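Local coordinates for protein magnesium-protoporphyrin O-methyltransferase (Synechocystis sp., PDB 4QDJ) that transfers a methyl group from S-adenosylmethionine to magnesium-protoporphyrin IX, yielding its 13-monomethyl ester, in chlorophyll biosynthesis, at residues 156-166 and 221-229. Sequence-based numbering, arbitrary orientation.
Sequences ADRRLILSFAP and YSRILEAVR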
loop_
_atom_site.group_PDB
_atom_site.type_symbol
_atom_site.label_atom_id
_atom_site.label_comp_id
_atom_site.label_asym_id
_atom_site.label_seq_id
_atom_site.Cartn_x
_atom_site.Cartn_y
_atom_site.Cartn_z
ATOM N N ALA A 156 -14.395 0.606 -0.140
ATOM C CA ALA A 156 -14.257 1.596 -1.204
ATOM C C ALA A 156 -15.589 1.976 -1.837
ATOM O O ALA A 156 -16.207 1.173 -2.535
ATOM C CB ALA A 156 -13.293 1.092 -2.271
ATOM N N ASP A 157 -16.020 3.212 -1.600
ATOM C CA ASP A 157 -17.237 3.726 -2.218
ATOM C C ASP A 157 -17.090 3.832 -3.731
ATOM O O ASP A 157 -18.048 3.605 -4.471
ATOM C CB ASP A 157 -17.600 5.098 -1.647
ATOM C CG ASP A 157 -18.150 5.021 -0.238
ATOM O OD1 ASP A 157 -18.634 3.939 0.159
ATOM O OD2 ASP A 157 -18.108 6.049 0.471
ATOM N N ARG A 158 -15.893 4.180 -4.193
ATOM C CA ARG A 158 -15.700 4.460 -5.612
ATOM C C ARG A 158 -14.485 3.786 -6.245
ATOM O O ARG A 158 -14.571 3.265 -7.357
ATOM C CB ARG A 158 -15.629 5.971 -5.851
ATOM C CG ARG A 158 -15.684 6.361 -7.318
ATOM C CD ARG A 158 -15.642 7.869 -7.490
ATOM N NE ARG A 158 -14.400 8.432 -6.972
ATOM C CZ ARG A 158 -13.293 8.586 -7.692
ATOM N NH1 ARG A 158 -13.273 8.222 -8.967
ATOM N NH2 ARG A 158 -12.207 9.105 -7.137
ATOM N N ARG A 159 -13.354 3.793 -5.549
ATOM C CA ARG A 159 -12.101 3.415 -6.191
ATOM C C ARG A 159 -11.169 2.579 -5.316
ATOM O O ARG A 159 -10.996 2.853 -4.128
ATOM C CB ARG A 159 -11.378 4.670 -6.694
ATOM C CG ARG A 159 -9.997 4.411 -7.265
ATOM C CD ARG A 159 -9.439 5.644 -7.950
ATOM N NE ARG A 159 -9.426 6.808 -7.069
ATOM C CZ ARG A 159 -8.979 8.009 -7.425
ATOM N NH1 ARG A 159 -8.506 8.205 -8.649
ATOM N NH2 ARG A 159 -9.010 9.014 -6.560
ATOM N N LEU A 160 -10.576 1.556 -5.926
ATOM C CA LEU A 160 -9.573 0.727 -5.275
ATOM C C LEU A 160 -8.327 0.673 -6.156
ATOM O O LEU A 160 -8.406 0.317 -7.330
ATOM C CB LEU A 160 -10.122 -0.684 -5.045
ATOM C CG LEU A 160 -9.193 -1.727 -4.415
ATOM C CD1 LEU A 160 -8.644 -1.241 -3.080
ATOM C CD2 LEU A 160 -9.929 -3.051 -4.247
ATOM N N ILE A 161 -7.182 1.048 -5.594
ATOM C CA ILE A 161 -5.923 0.988 -6.324
ATOM C C ILE A 161 -5.014 -0.051 -5.678
ATOM O O ILE A 161 -4.803 -0.024 -4.468
ATOM C CB ILE A 161 -5.222 2.359 -6.346
ATOM C CG1 ILE A 161 -6.056 3.360 -7.149
ATOM C CG2 ILE A 161 -3.822 2.242 -6.933
ATOM C CD1 ILE A 161 -5.608 4.795 -6.987
ATOM N N LEU A 162 -4.497 -0.971 -6.489
ATOM C CA LEU A 162 -3.651 -2.053 -5.996
ATOM C C LEU A 162 -2.365 -2.141 -6.800
ATOM O O LEU A 162 -2.340 -1.803 -7.981
ATOM C CB LEU A 162 -4.367 -3.400 -6.124
ATOM C CG LEU A 162 -5.751 -3.601 -5.515
ATOM C CD1 LEU A 162 -6.291 -4.966 -5.915
ATOM C CD2 LEU A 162 -5.698 -3.461 -4.003
ATOM N N SER A 163 -1.300 -2.615 -6.164
ATOM C CA SER A 163 -0.114 -3.020 -6.907
ATOM C C SER A 163 0.334 -4.407 -6.464
ATOM O O SER A 163 0.128 -4.804 -5.316
ATOM C CB SER A 163 1.019 -1.997 -6.781
ATOM O OG SER A 163 1.582 -2.000 -5.485
ATOM N N PHE A 164 0.932 -5.147 -7.390
ATOM C CA PHE A 164 1.360 -6.510 -7.122
ATOM C C PHE A 164 2.470 -6.892 -8.089
ATOM O O PHE A 164 2.646 -6.251 -9.124
ATOM C CB PHE A 164 0.181 -7.482 -7.253
ATOM C CG PHE A 164 -0.440 -7.509 -8.626
ATOM C CD1 PHE A 164 -1.379 -6.559 -8.999
ATOM C CD2 PHE A 164 -0.092 -8.491 -9.541
ATOM C CE1 PHE A 164 -1.949 -6.580 -10.260
ATOM C CE2 PHE A 164 -0.661 -8.520 -10.803
ATOM C CZ PHE A 164 -1.591 -7.562 -11.162
ATOM N N ALA A 165 3.222 -7.929 -7.741
ATOM C CA ALA A 165 4.220 -8.477 -8.646
ATOM C C ALA A 165 3.531 -9.473 -9.563
ATOM O O ALA A 165 2.998 -10.477 -9.098
ATOM C CB ALA A 165 5.328 -9.154 -7.864
ATOM N N PRO A 166 3.527 -9.195 -10.874
ATOM C CA PRO A 166 2.818 -10.066 -11.815
ATOM C C PRO A 166 3.504 -11.418 -11.997
ATOM O O PRO A 166 4.733 -11.503 -11.977
ATOM C CB PRO A 166 2.843 -9.263 -13.120
ATOM C CG PRO A 166 4.039 -8.392 -13.002
ATOM C CD PRO A 166 4.157 -8.043 -11.545
ATOM N N TYR A 221 9.491 -5.103 -9.555
ATOM C CA TYR A 221 8.438 -5.192 -10.557
ATOM C C TYR A 221 7.089 -5.007 -9.888
ATOM O O TYR A 221 6.707 -5.787 -9.015
ATOM C CB TYR A 221 8.494 -6.542 -11.273
ATOM C CG TYR A 221 9.844 -6.847 -11.882
ATOM C CD1 TYR A 221 10.144 -6.461 -13.182
ATOM C CD2 TYR A 221 10.820 -7.516 -11.156
ATOM C CE1 TYR A 221 11.378 -6.736 -13.743
ATOM C CE2 TYR A 221 12.057 -7.793 -11.705
ATOM C CZ TYR A 221 12.330 -7.402 -13.000
ATOM O OH TYR A 221 13.560 -7.677 -13.553
ATOM N N SER A 222 6.371 -3.968 -10.292
ATOM C CA SER A 222 5.098 -3.653 -9.664
ATOM C C SER A 222 4.069 -3.237 -10.701
ATOM O O SER A 222 4.197 -2.191 -11.339
ATOM C CB SER A 222 5.278 -2.551 -8.619
ATOM O OG SER A 222 4.127 -2.428 -7.805
ATOM N N ARG A 223 3.054 -4.076 -10.865
ATOM C CA ARG A 223 1.933 -3.793 -11.750
ATOM C C ARG A 223 0.873 -3.042 -10.953
ATOM O O ARG A 223 0.469 -3.490 -9.884
ATOM C CB ARG A 223 1.360 -5.106 -12.287
ATOM C CG ARG A 223 0.122 -4.959 -13.148
ATOM C CD ARG A 223 0.419 -4.249 -14.458
ATOM N NE ARG A 223 -0.660 -4.455 -15.420
ATOM C CZ ARG A 223 -1.075 -3.544 -16.295
ATOM N NH1 ARG A 223 -0.504 -2.348 -16.336
ATOM N NH2 ARG A 223 -2.067 -3.831 -17.129
ATOM N N ILE A 224 0.429 -1.902 -11.470
ATOM C CA ILE A 224 -0.524 -1.059 -10.754
ATOM C C ILE A 224 -1.869 -1.036 -11.472
ATOM O O ILE A 224 -1.930 -0.773 -12.669
ATOM C CB ILE A 224 -0.002 0.388 -10.631
ATOM C CG1 ILE A 224 1.482 0.392 -10.257
ATOM C CG2 ILE A 224 -0.823 1.172 -9.613
ATOM C CD1 ILE A 224 2.138 1.752 -10.381
ATOM N N LEU A 225 -2.942 -1.319 -10.739
ATOM C CA LEU A 225 -4.288 -1.273 -11.303
ATOM C C LEU A 225 -5.162 -0.285 -10.548
ATOM O O LEU A 225 -5.234 -0.323 -9.320
ATOM C CB LEU A 225 -4.946 -2.654 -11.253
ATOM C CG LEU A 225 -4.245 -3.805 -11.973
ATOM C CD1 LEU A 225 -5.036 -5.093 -11.799
ATOM C CD2 LEU A 225 -4.056 -3.484 -13.447
ATOM N N GLU A 226 -5.823 0.597 -11.290
ATOM C CA GLU A 226 -6.862 1.445 -10.725
ATOM C C GLU A 226 -8.203 0.816 -11.056
ATOM O O GLU A 226 -8.535 0.627 -12.226
ATOM C CB GLU A 226 -6.797 2.858 -11.307
ATOM C CG GLU A 226 -7.900 3.778 -10.805
ATOM C CD GLU A 226 -7.928 5.111 -11.527
ATOM O OE1 GLU A 226 -7.761 5.125 -12.764
ATOM O OE2 GLU A 226 -8.113 6.149 -10.858
ATOM N N ALA A 227 -8.963 0.472 -10.022
ATOM C CA ALA A 227 -10.274 -0.131 -10.205
ATOM C C ALA A 227 -11.353 0.831 -9.731
ATOM O O ALA A 227 -11.228 1.453 -8.675
ATOM C CB ALA A 227 -10.362 -1.450 -9.454
ATOM N N VAL A 228 -12.411 0.959 -10.521
ATOM C CA VAL A 228 -13.505 1.864 -10.192
ATOM C C VAL A 228 -14.831 1.110 -10.134
ATOM O O VAL A 228 -15.115 0.267 -10.990
ATOM C CB VAL A 228 -13.589 3.031 -11.202
ATOM C CG1 VAL A 228 -14.847 3.856 -10.980
ATOM C CG2 VAL A 228 -12.345 3.906 -11.099
ATOM N N ARG A 229 -15.628 1.402 -9.112
ATOM C CA ARG A 229 -16.916 0.754 -8.923
ATOM C C ARG A 229 -17.855 1.111 -10.070
ATOM O O ARG A 229 -18.113 2.285 -10.332
ATOM C CB ARG A 229 -17.515 1.170 -7.576
ATOM C CG ARG A 229 -18.661 0.300 -7.104
ATOM C CD ARG A 229 -19.126 0.697 -5.711
ATOM N NE ARG A 229 -18.232 0.224 -4.654
ATOM C CZ ARG A 229 -18.257 -1.008 -4.154
ATOM N NH1 ARG A 229 -19.121 -1.898 -4.628
ATOM N NH2 ARG A 229 -17.417 -1.354 -3.188
HETATM O O HOH W 1 -10.861 7.981 -11.103
#
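Leu160, Leu162 and Phe164 exchange paired backbone hydrogen bonds with Ala227, Leu225 and Arg223, joining strands 159-164 and 221-229 antiparallel, their axes 4.6 Å apart. Ile161 faces Glu226 and Ser163 faces Ile224 in the non-hydrogen-bonded pairs between them. Arg159 NH1 meets Glu226 OE2 at 3.0 Å, nearly along the C-O axis, with guanidinium and carboxylate almost coplanar (23°). Asp58 and Arg211 extend this buried salt bridge, so each charge has a second partner of opposite sign. In the class I methyltransferase fold, strand 159-164 is where the parallel Rossmann-like order ends; antiparallel strand 221-229 lies between it and 207-216 (order 3-2-1-4-5-7-6). Ser163, its side chain about 6 Å from bound S-adenosylmethionine, and Ser222 both hydrogen-bond Asp135, which suits two short hydroxyl side chains. On the other face, Phe164 CG sits between its backbone N and carbonyl carbon (chi1 61°), laying one ring face against Arg223 CB, a CH-pi contact 4.2 Å from the centroid; Leu225 CD1 meets the ring edge at CE1 (3.8 Å). Arg229, long enough to reach past the corner at Asp157, grips Ala156 O side-on with NE (3.1 Å) and NH2 (2.9 Å). A leucine here would probably leave that carbonyl without these two donors and the corner less firmly tied.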